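Local coordinates for protein alanine dehydrogenase (Archaeoglobus fulgidus, PDB 1OMO) that catalyses the reversible, NAD-dependent oxidative deamination of L-alanine to pyruvate and works as a homodimer built on Rossmann-type nucleotide-binding and beta-sandwich dimerisation domains, at residues E25-L30 with H57-A62; A36-K41 with G292-D297; G129-G134 with E183-C188; T135-Q140 with K164-Y169. One frame throughout, in Å; residues are numbered along the deposited sequence.

Interaction 1: residues E25-L30 with H57-A62; sequences EEAFRL and HLMGYA
Leu58 and Met59 reach out from a beta hairpin and pack against the helix 17-32, at Glu26, Ala27 and Leu30. The hairpin joins strands 50-58 and 61-69 through a type I' turn from Leu58 to Tyr61, closed by paired backbone hydrogen bonds between those two residues; the Tyr61 hydroxyl is bonded to Glu306. Leu58, last in the first strand, sends CD1 against the backbone and methyl of Ala27, 3.7 Å from Ala27 CA. Its chi1 of 82° sets CG between the backbone N and the carbonyl carbon, a rotation that few leucines adopt. Met59 is the second residue of the turn, and its chain, extended beyond CG, crosses toward the helix end-on with its methyl leading. Midway, Met59 CG lies 3.8 Å from Leu30 CD1, so this leucine methyl touches both hairpin residues, more loosely at Leu58. Glu26 supplies the aliphatic part of its chain, while its carboxylate turns aside to form a salt bridge with Arg29 within the helix. The methionine ends against the helix, where Met59 CE is 3.6 Å from both Glu26 CG and Ala27 N.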
# COMPACT_ATOMS: atom_id res chain seq x y z
N GLU A 25 -3.73 -18.68 12.90
CA GLU A 25 -4.51 -19.86 12.52
C GLU A 25 -5.91 -19.45 12.02
O GLU A 25 -6.39 -19.91 10.96
CB GLU A 25 -4.63 -20.82 13.70
CG GLU A 25 -5.42 -22.10 13.38
CD GLU A 25 -5.16 -23.21 14.39
OE1 GLU A 25 -4.98 -22.90 15.58
OE2 GLU A 25 -5.15 -24.39 14.01
N GLU A 26 -6.58 -18.58 12.78
CA GLU A 26 -7.93 -18.12 12.39
C GLU A 26 -7.85 -17.31 11.08
O GLU A 26 -8.71 -17.41 10.22
CB GLU A 26 -8.54 -17.31 13.55
CG GLU A 26 -9.93 -16.77 13.31
CD GLU A 26 -11.00 -17.84 13.05
OE1 GLU A 26 -12.18 -17.45 12.95
OE2 GLU A 26 -10.69 -19.05 12.96
N ALA A 27 -6.79 -16.51 10.93
CA ALA A 27 -6.60 -15.74 9.71
C ALA A 27 -6.55 -16.68 8.53
O ALA A 27 -7.20 -16.45 7.53
CB ALA A 27 -5.30 -14.94 9.77
N PHE A 28 -5.76 -17.75 8.62
CA PHE A 28 -5.71 -18.68 7.49
C PHE A 28 -7.09 -19.29 7.25
O PHE A 28 -7.54 -19.39 6.11
CB PHE A 28 -4.74 -19.83 7.74
CG PHE A 28 -3.31 -19.47 7.55
CD1 PHE A 28 -2.91 -18.72 6.44
CD2 PHE A 28 -2.36 -19.86 8.47
CE1 PHE A 28 -1.58 -18.35 6.27
CE2 PHE A 28 -1.03 -19.50 8.31
CZ PHE A 28 -0.64 -18.74 7.21
N ARG A 29 -7.74 -19.72 8.32
CA ARG A 29 -9.07 -20.32 8.22
C ARG A 29 -10.02 -19.34 7.50
O ARG A 29 -10.62 -19.68 6.47
CB ARG A 29 -9.56 -20.67 9.63
CG ARG A 29 -10.87 -21.41 9.66
CD ARG A 29 -11.41 -21.53 11.10
NE ARG A 29 -12.86 -21.57 11.04
CZ ARG A 29 -13.67 -20.52 11.13
NH1 ARG A 29 -13.17 -19.29 11.31
NH2 ARG A 29 -14.99 -20.68 10.99
N LEU A 30 -10.13 -18.11 8.01
CA LEU A 30 -11.01 -17.11 7.38
C LEU A 30 -10.70 -16.83 5.90
O LEU A 30 -11.60 -16.79 5.07
CB LEU A 30 -10.99 -15.79 8.15
CG LEU A 30 -11.56 -15.86 9.57
CD1 LEU A 30 -11.23 -14.60 10.32
CD2 LEU A 30 -13.07 -16.08 9.50
N HIS A 57 -7.96 -7.11 5.10
CA HIS A 57 -9.16 -6.88 5.87
C HIS A 57 -9.72 -8.21 6.38
O HIS A 57 -9.94 -9.15 5.57
CB HIS A 57 -10.20 -6.20 4.98
CG HIS A 57 -11.55 -6.06 5.61
ND1 HIS A 57 -12.71 -6.02 4.86
CD2 HIS A 57 -11.92 -5.92 6.90
CE1 HIS A 57 -13.74 -5.87 5.67
NE2 HIS A 57 -13.29 -5.81 6.91
N LEU A 58 -9.92 -8.30 7.70
CA LEU A 58 -10.52 -9.49 8.34
C LEU A 58 -10.64 -9.28 9.84
O LEU A 58 -10.08 -8.32 10.40
CB LEU A 58 -9.71 -10.76 8.10
CG LEU A 58 -8.51 -10.92 9.04
CD1 LEU A 58 -7.90 -12.34 8.95
CD2 LEU A 58 -7.49 -9.85 8.68
N MET A 59 -11.37 -10.17 10.50
CA MET A 59 -11.54 -10.09 11.94
C MET A 59 -12.02 -8.73 12.40
O MET A 59 -11.79 -8.35 13.54
CB MET A 59 -10.22 -10.43 12.64
CG MET A 59 -9.61 -11.72 12.16
SD MET A 59 -8.04 -12.01 12.91
CE MET A 59 -8.00 -13.78 12.95
N GLY A 60 -12.65 -7.99 11.52
CA GLY A 60 -13.18 -6.71 11.89
C GLY A 60 -12.29 -5.50 11.75
O GLY A 60 -12.69 -4.39 12.12
N TYR A 61 -11.08 -5.69 11.24
CA TYR A 61 -10.16 -4.58 11.04
C TYR A 61 -9.62 -4.52 9.64
O TYR A 61 -9.76 -5.46 8.85
CB TYR A 61 -8.97 -4.64 11.98
CG TYR A 61 -9.31 -4.41 13.41
CD1 TYR A 61 -9.95 -5.38 14.16
CD2 TYR A 61 -8.96 -3.21 14.04
CE1 TYR A 61 -10.24 -5.17 15.50
CE2 TYR A 61 -9.23 -2.99 15.39
CZ TYR A 61 -9.86 -3.98 16.12
OH TYR A 61 -10.06 -3.82 17.47
N ALA A 62 -9.00 -3.40 9.32
CA ALA A 62 -8.38 -3.27 8.02
C ALA A 62 -7.06 -2.61 8.37
O ALA A 62 -6.94 -1.98 9.41
CB ALA A 62 -9.21 -2.38 7.10

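Interaction 2: residues A36-K41 with G292-D297; sequences AQMPPK and GLAIQD. With NAD (nicotinamide-adenine-dinucleotide), chain D.
A thioether meets the first turn of a helix here: Met38 SD lies 3.5 Å from Ala294 N and accepts a weak N-H...S hydrogen bond from Ile295 N at 3.7 Å. The amide points at the sulfur with an N-H...S angle of 155°. Met38 carries most of the contact. Its chain runs straight out of the loop, with CG anti to the backbone N (chi1 180°), then bends at chi3 (69°) once the sulfur has reached the helix start. On the way Met38 CB passes 3.9 Å from Ile295 CG2, and CG faces the methyl of Ala294. Leu293 holds the N-cap position, and its own N-H is bonded to Gln296 OE1 at 2.8 Å, tying the cap back to the first turn. Farther along the loop, the extended Lys41 brings NZ to Gly292 O, a weak bond of 3.0 Å, and also donates to Thr291 O. Gly292 borders the cofactor: its CA is 3.0 Å from NAD O7N, the nicotinamide carboxamide oxygen, and a side chain would clash there. Beyond the cap, Asp297 forms salt bridges with Arg108 and Lys65, the inferred proton donor/acceptor. The loop thus offers a soft sulfur, weakly, to the Ile295 amide and an ammonium group to carbonyls of 291-292, a polar match that is likely to steady the backbone beside the nicotinamide.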
# COMPACT_ATOMS: atom_id res chain seq x y z
N ALA A 36 -12.05 -13.06 4.37
CA ALA A 36 -10.95 -12.10 4.52
C ALA A 36 -10.65 -11.58 3.14
O ALA A 36 -10.84 -12.26 2.13
CB ALA A 36 -9.71 -12.77 5.11
N GLN A 37 -10.17 -10.36 3.08
CA GLN A 37 -9.86 -9.77 1.80
C GLN A 37 -8.33 -9.48 1.80
O GLN A 37 -7.77 -9.04 2.81
CB GLN A 37 -10.75 -8.52 1.71
CG GLN A 37 -10.70 -7.65 0.47
CD GLN A 37 -11.68 -6.46 0.59
OE1 GLN A 37 -11.91 -5.93 1.70
NE2 GLN A 37 -12.23 -6.03 -0.54
N MET A 38 -7.65 -9.79 0.70
CA MET A 38 -6.22 -9.54 0.66
C MET A 38 -5.65 -9.38 -0.74
O MET A 38 -5.55 -10.35 -1.49
CB MET A 38 -5.43 -10.65 1.40
CG MET A 38 -3.92 -10.46 1.41
SD MET A 38 -2.99 -11.79 2.19
CE MET A 38 -3.28 -13.06 1.02
N PRO A 39 -5.27 -8.15 -1.11
CA PRO A 39 -4.69 -7.93 -2.44
C PRO A 39 -3.25 -8.40 -2.44
O PRO A 39 -2.65 -8.61 -1.40
CB PRO A 39 -4.77 -6.41 -2.59
CG PRO A 39 -6.01 -6.05 -1.81
CD PRO A 39 -5.81 -6.89 -0.57
N PRO A 40 -2.69 -8.60 -3.64
CA PRO A 40 -1.30 -9.03 -3.80
C PRO A 40 -0.39 -7.94 -3.17
O PRO A 40 -0.81 -6.78 -3.06
CB PRO A 40 -1.13 -9.05 -5.33
CG PRO A 40 -2.52 -9.38 -5.81
CD PRO A 40 -3.39 -8.53 -4.94
N LYS A 41 0.82 -8.30 -2.76
CA LYS A 41 1.73 -7.31 -2.19
C LYS A 41 2.17 -6.38 -3.32
O LYS A 41 2.22 -6.79 -4.48
CB LYS A 41 2.98 -7.99 -1.62
CG LYS A 41 2.76 -9.09 -0.62
CD LYS A 41 4.10 -9.71 -0.20
CE LYS A 41 3.87 -10.78 0.85
NZ LYS A 41 5.14 -11.34 1.37
N GLY A 292 4.63 -15.10 3.95
CA GLY A 292 4.21 -13.96 4.78
C GLY A 292 3.00 -13.26 4.13
O GLY A 292 3.11 -12.68 3.04
N LEU A 293 1.84 -13.31 4.79
CA LEU A 293 0.65 -12.72 4.19
C LEU A 293 0.10 -11.52 4.97
O LEU A 293 0.16 -11.50 6.20
CB LEU A 293 -0.44 -13.78 4.08
CG LEU A 293 -0.05 -15.24 3.78
CD1 LEU A 293 -1.32 -16.12 3.87
CD2 LEU A 293 0.59 -15.37 2.44
N ALA A 294 -0.46 -10.53 4.27
CA ALA A 294 -1.01 -9.37 4.97
C ALA A 294 -2.08 -9.79 6.00
O ALA A 294 -2.20 -9.18 7.05
CB ALA A 294 -1.58 -8.33 3.98
N ILE A 295 -2.85 -10.83 5.73
CA ILE A 295 -3.86 -11.21 6.72
C ILE A 295 -3.22 -11.57 8.06
O ILE A 295 -3.84 -11.35 9.09
CB ILE A 295 -4.81 -12.34 6.22
CG1 ILE A 295 -4.01 -13.59 5.83
CG2 ILE A 295 -5.63 -11.85 5.06
CD1 ILE A 295 -4.85 -14.85 5.64
N GLN A 296 -1.98 -12.06 8.05
CA GLN A 296 -1.29 -12.40 9.31
C GLN A 296 -0.88 -11.11 10.06
O GLN A 296 -0.99 -11.04 11.30
CB GLN A 296 -0.02 -13.28 9.07
CG GLN A 296 -0.32 -14.63 8.38
CD GLN A 296 0.92 -15.42 7.87
OE1 GLN A 296 1.76 -14.90 7.15
NE2 GLN A 296 1.00 -16.69 8.23
N ASP A 297 -0.44 -10.10 9.33
CA ASP A 297 -0.03 -8.84 9.96
C ASP A 297 -1.26 -8.11 10.55
O ASP A 297 -1.21 -7.59 11.64
CB ASP A 297 0.70 -7.96 8.94
CG ASP A 297 1.95 -8.63 8.40
OD1 ASP A 297 2.74 -9.10 9.24
OD2 ASP A 297 2.15 -8.68 7.16
PA NAD D . 19.16 -13.33 9.63
O1A NAD D . 20.16 -12.71 8.72
O2A NAD D . 19.17 -12.95 11.11
O5B NAD D . 19.03 -14.98 9.62
C5B NAD D . 19.54 -15.81 8.49
C4B NAD D . 20.63 -16.75 9.09
O4B NAD D . 21.03 -17.57 7.90
C3B NAD D . 22.01 -16.08 9.54
O3B NAD D . 22.34 -16.44 10.94
C2B NAD D . 23.07 -16.56 8.52
O2B NAD D . 24.39 -16.65 8.90
C1B NAD D . 22.40 -17.89 8.04
N9A NAD D . 22.77 -18.27 6.70
C8A NAD D . 22.96 -17.53 5.55
N7A NAD D . 23.28 -18.27 4.51
C5A NAD D . 23.31 -19.54 4.90
C6A NAD D . 23.59 -20.78 4.19
N6A NAD D . 23.90 -20.79 2.92
N1A NAD D . 23.51 -21.93 4.96
C2A NAD D . 23.20 -21.93 6.28
N3A NAD D . 22.94 -20.76 7.01
C4A NAD D . 22.98 -19.58 6.28
O3 NAD D . 17.56 -13.26 9.17
PN NAD D . 16.08 -13.74 9.86
O1N NAD D . 16.40 -14.60 11.06
O2N NAD D . 15.17 -12.54 9.94
O5D NAD D . 15.59 -14.75 8.60
C5D NAD D . 15.88 -14.03 7.23
C4D NAD D . 15.30 -14.77 6.07
O4D NAD D . 13.80 -14.95 6.35
C3D NAD D . 15.34 -14.01 4.70
O3D NAD D . 15.30 -14.91 3.58
C2D NAD D . 14.08 -13.14 4.83
O2D NAD D . 13.78 -12.39 3.71
C1D NAD D . 13.02 -14.24 5.30
N1N NAD D . 11.79 -13.84 6.08
C2N NAD D . 10.57 -14.41 5.51
C3N NAD D . 9.40 -14.21 6.34
C7N NAD D . 8.03 -14.85 5.69
O7N NAD D . 6.92 -14.36 6.05
N7N NAD D . 8.16 -15.89 4.81
C4N NAD D . 9.35 -13.56 7.59
C5N NAD D . 10.64 -13.04 8.03
C6N NAD D . 11.83 -13.19 7.29

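Interaction 3: residues G129-G134 with E183-C188; sequences GFIGCG and EEASRC. With NAD (nicotinamide-adenine-dinucleotide), chain D.
Ile131 faces Ala185 where the strand 127-131 of the Rossmann fold passes helix 182-185. From Ile131 CB, the CG2 branch lies anti to the backbone N, whereas CG1 (chi1 -56°) leads toward the helix and serves as the arm for its methyl. That methyl, CD1, makes the touch: it is 3.8 Å from Ala185 CB and 4.0 Å from Ser186 OG, whose hydroxyl is already bonded to Ala182 O. Two residues earlier the backbones come much closer. Gly129 CA makes a C-H...O contact with Ala185 O at 3.5 Å, and a side chain on this glycine would collide with that oxygen. Cys188 packs beside it, with CB and SG each 3.7 Å from Gly129 N. Past the strand, Gly132 and Gly134, which line the NAD pocket, fit the GxGxxA pattern of Rossmann nucleotide-binding folds. Strand 127-131 runs between its parallel neighbours 152-156 and 190-193, and the chain passes from helix 182-185 through Cys188 into the latter.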
# COMPACT_ATOMS: atom_id res chain seq x y z
N GLY A 129 15.38 -30.10 13.13
CA GLY A 129 16.57 -29.57 12.49
C GLY A 129 16.39 -28.14 11.97
O GLY A 129 15.33 -27.78 11.43
N PHE A 130 17.41 -27.31 12.16
CA PHE A 130 17.38 -25.94 11.70
C PHE A 130 18.54 -25.61 10.76
O PHE A 130 19.72 -25.74 11.11
CB PHE A 130 17.40 -24.98 12.90
CG PHE A 130 16.17 -25.04 13.75
CD1 PHE A 130 15.97 -26.10 14.64
CD2 PHE A 130 15.19 -24.04 13.67
CE1 PHE A 130 14.82 -26.17 15.45
CE2 PHE A 130 14.03 -24.09 14.47
CZ PHE A 130 13.85 -25.16 15.36
N ILE A 131 18.19 -25.23 9.54
CA ILE A 131 19.18 -24.80 8.57
C ILE A 131 19.03 -23.29 8.62
O ILE A 131 18.08 -22.74 8.07
CB ILE A 131 18.86 -25.28 7.15
CG1 ILE A 131 18.70 -26.81 7.15
CG2 ILE A 131 19.95 -24.87 6.21
CD1 ILE A 131 19.91 -27.54 7.71
N GLY A 132 19.98 -22.62 9.28
CA GLY A 132 19.94 -21.19 9.45
C GLY A 132 19.60 -20.95 10.92
O GLY A 132 18.60 -21.48 11.41
N CYS A 133 20.41 -20.18 11.63
CA CYS A 133 20.15 -19.95 13.04
C CYS A 133 20.10 -18.47 13.38
O CYS A 133 20.60 -18.05 14.43
CB CYS A 133 21.22 -20.66 13.91
SG CYS A 133 21.29 -22.49 13.71
N GLY A 134 19.50 -17.69 12.48
CA GLY A 134 19.30 -16.26 12.69
C GLY A 134 17.97 -16.01 13.43
O GLY A 134 17.35 -16.93 13.97
N GLU A 183 24.22 -31.55 6.32
CA GLU A 183 23.71 -32.88 6.00
C GLU A 183 23.07 -33.58 7.20
O GLU A 183 22.03 -34.21 7.06
CB GLU A 183 24.82 -33.77 5.41
CG GLU A 183 24.46 -35.22 5.29
CD GLU A 183 25.37 -35.93 4.31
OE1 GLU A 183 25.17 -37.13 4.03
OE2 GLU A 183 26.29 -35.26 3.82
N GLU A 184 23.68 -33.47 8.37
CA GLU A 184 23.14 -34.11 9.58
C GLU A 184 21.91 -33.38 10.15
O GLU A 184 20.95 -34.01 10.59
CB GLU A 184 24.24 -34.25 10.64
CG GLU A 184 23.80 -34.91 11.94
CD GLU A 184 23.28 -36.34 11.74
OE1 GLU A 184 23.93 -37.11 11.00
OE2 GLU A 184 22.23 -36.68 12.34
N ALA A 185 21.93 -32.05 10.14
CA ALA A 185 20.81 -31.25 10.64
C ALA A 185 19.55 -31.56 9.85
O ALA A 185 18.47 -31.53 10.38
CB ALA A 185 21.12 -29.76 10.52
N SER A 186 19.72 -31.86 8.56
CA SER A 186 18.60 -32.17 7.66
C SER A 186 17.90 -33.49 7.97
O SER A 186 16.78 -33.74 7.51
CB SER A 186 19.10 -32.25 6.22
OG SER A 186 19.70 -31.04 5.87
N ARG A 187 18.58 -34.33 8.72
CA ARG A 187 18.07 -35.64 9.13
C ARG A 187 17.27 -35.38 10.38
O ARG A 187 17.84 -35.25 11.46
CB ARG A 187 19.27 -36.56 9.41
CG ARG A 187 18.93 -37.87 10.06
CD ARG A 187 20.10 -38.83 9.89
NE ARG A 187 20.32 -39.15 8.49
CZ ARG A 187 21.49 -39.02 7.87
NH1 ARG A 187 21.59 -39.34 6.58
NH2 ARG A 187 22.54 -38.57 8.54
N CYS A 188 15.95 -35.31 10.24
CA CYS A 188 15.08 -35.00 11.38
C CYS A 188 13.64 -35.28 11.03
O CYS A 188 13.35 -35.73 9.93
CB CYS A 188 15.22 -33.52 11.72
SG CYS A 188 14.82 -32.45 10.31
PA NAD D . 19.16 -13.33 9.63
O1A NAD D . 20.16 -12.71 8.72
O2A NAD D . 19.17 -12.95 11.11
O5B NAD D . 19.03 -14.98 9.62
C5B NAD D . 19.54 -15.81 8.49
C4B NAD D . 20.63 -16.75 9.09
O4B NAD D . 21.03 -17.57 7.90
C3B NAD D . 22.01 -16.08 9.54
O3B NAD D . 22.34 -16.44 10.94
C2B NAD D . 23.07 -16.56 8.52
O2B NAD D . 24.39 -16.65 8.90
C1B NAD D . 22.40 -17.89 8.04
N9A NAD D . 22.77 -18.27 6.70
C8A NAD D . 22.96 -17.53 5.55
N7A NAD D . 23.28 -18.27 4.51
C5A NAD D . 23.31 -19.54 4.90
C6A NAD D . 23.59 -20.78 4.19
N6A NAD D . 23.90 -20.79 2.92
N1A NAD D . 23.51 -21.93 4.96
C2A NAD D . 23.20 -21.93 6.28
N3A NAD D . 22.94 -20.76 7.01
C4A NAD D . 22.98 -19.58 6.28
O3 NAD D . 17.56 -13.26 9.17
PN NAD D . 16.08 -13.74 9.86
O1N NAD D . 16.40 -14.60 11.06
O2N NAD D . 15.17 -12.54 9.94
O5D NAD D . 15.59 -14.75 8.60
C5D NAD D . 15.88 -14.03 7.23
C4D NAD D . 15.30 -14.77 6.07
O4D NAD D . 13.80 -14.95 6.35
C3D NAD D . 15.34 -14.01 4.70
O3D NAD D . 15.30 -14.91 3.58
C2D NAD D . 14.08 -13.14 4.83
O2D NAD D . 13.78 -12.39 3.71
C1D NAD D . 13.02 -14.24 5.30
N1N NAD D . 11.79 -13.84 6.08
C2N NAD D . 10.57 -14.41 5.51
C3N NAD D . 9.40 -14.21 6.34
C7N NAD D . 8.03 -14.85 5.69
O7N NAD D . 6.92 -14.36 6.05
N7N NAD D . 8.16 -15.89 4.81
C4N NAD D . 9.35 -13.56 7.59
C5N NAD D . 10.64 -13.04 8.03
C6N NAD D . 11.83 -13.19 7.29

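Interaction 4: residues T135-Q140 with K164-Y169; sequences TQAYFQ and KKFVSY. With NAD (nicotinamide-adenine-dinucleotide), chain D.
The Tyr138 ring is met on one face by the edge of Phe166 and at its own edge by Tyr169, forming an aromatic cluster between two nearly parallel helices of the Rossmann fold. Phe166 CD2 stands 3.8 Å above the centre of the Tyr138 ring, a T-shaped pair with planes at 75°. In the second T-shaped pair Tyr138 is the edge, its CD2 placed 3.6 Å over the centre of the Tyr169 ring with the planes at 85°. Tyr138 reaches this position with CG anti to the carbonyl carbon (chi1 -69°), which carries the ring across the gap between helix axes 11.1 Å apart. Ala137 CB also touches Phe166, 4.0 Å from its CE2. The Tyr169 hydroxyl is bonded to Glu142, back on the first helix. Replacing Tyr138 with an alanine would probably open a gap between the helices and leave the Phe166 edge and the Tyr169 face without their shared aromatic partner. At the start of helix 135-147, Gln136 N donates to NAD O1N, binding the cofactor's pyrophosphate. The Tyr138 hydroxyl ends against the aliphatic chain of Lys165, with Tyr138 OH lying 3.3 Å from Lys165 CG.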
# COMPACT_ATOMS: atom_id res chain seq x y z
N THR A 135 17.51 -14.76 13.41
CA THR A 135 16.30 -14.36 14.09
C THR A 135 15.09 -15.25 13.92
O THR A 135 14.51 -15.72 14.89
CB THR A 135 15.91 -12.94 13.67
OG1 THR A 135 16.92 -12.03 14.12
CG2 THR A 135 14.57 -12.55 14.28
N GLN A 136 14.69 -15.47 12.68
CA GLN A 136 13.53 -16.28 12.42
C GLN A 136 13.63 -17.68 13.00
O GLN A 136 12.60 -18.24 13.44
CB GLN A 136 13.25 -16.34 10.92
CG GLN A 136 11.97 -17.08 10.64
CD GLN A 136 10.82 -16.58 11.52
OE1 GLN A 136 9.96 -17.37 11.96
NE2 GLN A 136 10.79 -15.26 11.78
N ALA A 137 14.83 -18.27 13.04
CA ALA A 137 14.93 -19.62 13.59
C ALA A 137 14.42 -19.65 15.03
O ALA A 137 13.71 -20.58 15.41
CB ALA A 137 16.37 -20.15 13.55
N TYR A 138 14.79 -18.63 15.82
CA TYR A 138 14.34 -18.57 17.20
C TYR A 138 12.80 -18.52 17.25
O TYR A 138 12.19 -19.26 18.03
CB TYR A 138 14.92 -17.35 17.93
CG TYR A 138 16.42 -17.44 18.17
CD1 TYR A 138 17.34 -17.08 17.17
CD2 TYR A 138 16.93 -17.90 19.40
CE1 TYR A 138 18.73 -17.17 17.40
CE2 TYR A 138 18.29 -17.99 19.63
CZ TYR A 138 19.19 -17.62 18.63
OH TYR A 138 20.54 -17.70 18.88
N PHE A 139 12.19 -17.68 16.42
CA PHE A 139 10.73 -17.61 16.44
C PHE A 139 10.08 -18.91 16.01
O PHE A 139 9.04 -19.27 16.52
CB PHE A 139 10.22 -16.47 15.57
CG PHE A 139 10.46 -15.13 16.17
CD1 PHE A 139 11.64 -14.43 15.89
CD2 PHE A 139 9.54 -14.58 17.06
CE1 PHE A 139 11.90 -13.22 16.49
CE2 PHE A 139 9.78 -13.36 17.66
CZ PHE A 139 10.97 -12.67 17.38
N GLN A 140 10.70 -19.61 15.07
CA GLN A 140 10.14 -20.86 14.62
C GLN A 140 10.22 -21.85 15.81
O GLN A 140 9.24 -22.53 16.13
CB GLN A 140 10.94 -21.36 13.43
CG GLN A 140 10.22 -22.29 12.55
CD GLN A 140 9.24 -21.62 11.59
OE1 GLN A 140 8.38 -22.28 11.03
NE2 GLN A 140 9.38 -20.31 11.38
N LYS A 164 26.00 -21.92 17.55
CA LYS A 164 26.31 -22.18 18.95
C LYS A 164 25.42 -21.37 19.88
O LYS A 164 24.98 -21.85 20.93
CB LYS A 164 27.79 -21.87 19.24
CG LYS A 164 28.74 -22.98 18.79
CD LYS A 164 30.20 -22.65 19.04
CE LYS A 164 31.09 -23.81 18.55
NZ LYS A 164 32.58 -23.57 18.61
N LYS A 165 25.16 -20.12 19.50
CA LYS A 165 24.28 -19.30 20.31
C LYS A 165 22.87 -19.91 20.34
O LYS A 165 22.26 -20.01 21.39
CB LYS A 165 24.21 -17.89 19.75
CG LYS A 165 23.27 -16.99 20.54
CD LYS A 165 23.15 -15.59 19.96
CE LYS A 165 22.87 -14.59 21.06
NZ LYS A 165 22.34 -13.34 20.47
N PHE A 166 22.35 -20.32 19.18
CA PHE A 166 21.00 -20.89 19.12
C PHE A 166 21.01 -22.17 19.97
O PHE A 166 20.08 -22.45 20.72
CB PHE A 166 20.61 -21.14 17.64
CG PHE A 166 19.29 -21.88 17.43
CD1 PHE A 166 19.28 -23.27 17.31
CD2 PHE A 166 18.07 -21.19 17.33
CE1 PHE A 166 18.08 -23.97 17.09
CE2 PHE A 166 16.86 -21.89 17.12
CZ PHE A 166 16.87 -23.27 17.00
N VAL A 167 22.07 -22.95 19.86
CA VAL A 167 22.16 -24.18 20.62
C VAL A 167 22.16 -23.90 22.12
O VAL A 167 21.51 -24.59 22.88
CB VAL A 167 23.43 -24.95 20.21
CG1 VAL A 167 23.80 -25.98 21.30
CG2 VAL A 167 23.19 -25.66 18.89
N SER A 168 22.89 -22.88 22.52
CA SER A 168 22.97 -22.48 23.92
C SER A 168 21.60 -21.97 24.42
O SER A 168 21.22 -22.19 25.60
CB SER A 168 24.04 -21.38 24.06
OG SER A 168 24.37 -21.11 25.40
N TYR A 169 20.86 -21.29 23.53
CA TYR A 169 19.52 -20.75 23.84
C TYR A 169 18.57 -21.92 24.16
O TYR A 169 17.76 -21.85 25.09
CB TYR A 169 18.99 -19.95 22.63
CG TYR A 169 17.57 -19.39 22.77
CD1 TYR A 169 17.36 -18.04 23.12
CD2 TYR A 169 16.44 -20.18 22.50
CE1 TYR A 169 16.07 -17.52 23.20
CE2 TYR A 169 15.14 -19.64 22.58
CZ TYR A 169 14.97 -18.31 22.93
OH TYR A 169 13.70 -17.74 22.97
PA NAD D . 19.16 -13.33 9.63
O1A NAD D . 20.16 -12.71 8.72
O2A NAD D . 19.17 -12.95 11.11
O5B NAD D . 19.03 -14.98 9.62
C5B NAD D . 19.54 -15.81 8.49
C4B NAD D . 20.63 -16.75 9.09
O4B NAD D . 21.03 -17.57 7.90
C3B NAD D . 22.01 -16.08 9.54
O3B NAD D . 22.34 -16.44 10.94
C2B NAD D . 23.07 -16.56 8.52
O2B NAD D . 24.39 -16.65 8.90
C1B NAD D . 22.40 -17.89 8.04
N9A NAD D . 22.77 -18.27 6.70
C8A NAD D . 22.96 -17.53 5.55
N7A NAD D . 23.28 -18.27 4.51
C5A NAD D . 23.31 -19.54 4.90
C6A NAD D . 23.59 -20.78 4.19
N6A NAD D . 23.90 -20.79 2.92
N1A NAD D . 23.51 -21.93 4.96
C2A NAD D . 23.20 -21.93 6.28
N3A NAD D . 22.94 -20.76 7.01
C4A NAD D . 22.98 -19.58 6.28
O3 NAD D . 17.56 -13.26 9.17
PN NAD D . 16.08 -13.74 9.86
O1N NAD D . 16.40 -14.60 11.06
O2N NAD D . 15.17 -12.54 9.94
O5D NAD D . 15.59 -14.75 8.60
C5D NAD D . 15.88 -14.03 7.23
C4D NAD D . 15.30 -14.77 6.07
O4D NAD D . 13.80 -14.95 6.35
C3D NAD D . 15.34 -14.01 4.70
O3D NAD D . 15.30 -14.91 3.58
C2D NAD D . 14.08 -13.14 4.83
O2D NAD D . 13.78 -12.39 3.71
C1D NAD D . 13.02 -14.24 5.30
N1N NAD D . 11.79 -13.84 6.08
C2N NAD D . 10.57 -14.41 5.51
C3N NAD D . 9.40 -14.21 6.34
C7N NAD D . 8.03 -14.85 5.69
O7N NAD D . 6.92 -14.36 6.05
N7N NAD D . 8.16 -15.89 4.81
C4N NAD D . 9.35 -13.56 7.59
C5N NAD D . 10.64 -13.04 8.03
C6N NAD D . 11.83 -13.19 7.29

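In the fold
The four contacts form two groups on opposite sides of the chain's centre. Interactions 1 and 2 touch one another where helix 17-32, the loop after it and helix 294-311 meet the dimerisation sheet, and both reach the second subunit. Interaction 3 uses strand 127-131 and interaction 4 the helix 135-147 that follows it, the two joined through Phe130 against Phe166. Interaction 3 is fully buried and relies on glycine, small side chains and one isoleucine methyl; the other three are partly buried. Interaction 1 is apolar, interaction 2 adds weak bonds to a sulfur and from an ammonium group, and interaction 4 is aromatic. NAD touches interaction 2 at the nicotinamide, interaction 3 from adenosine to pyrophosphate, and interaction 4 at the pyrophosphate.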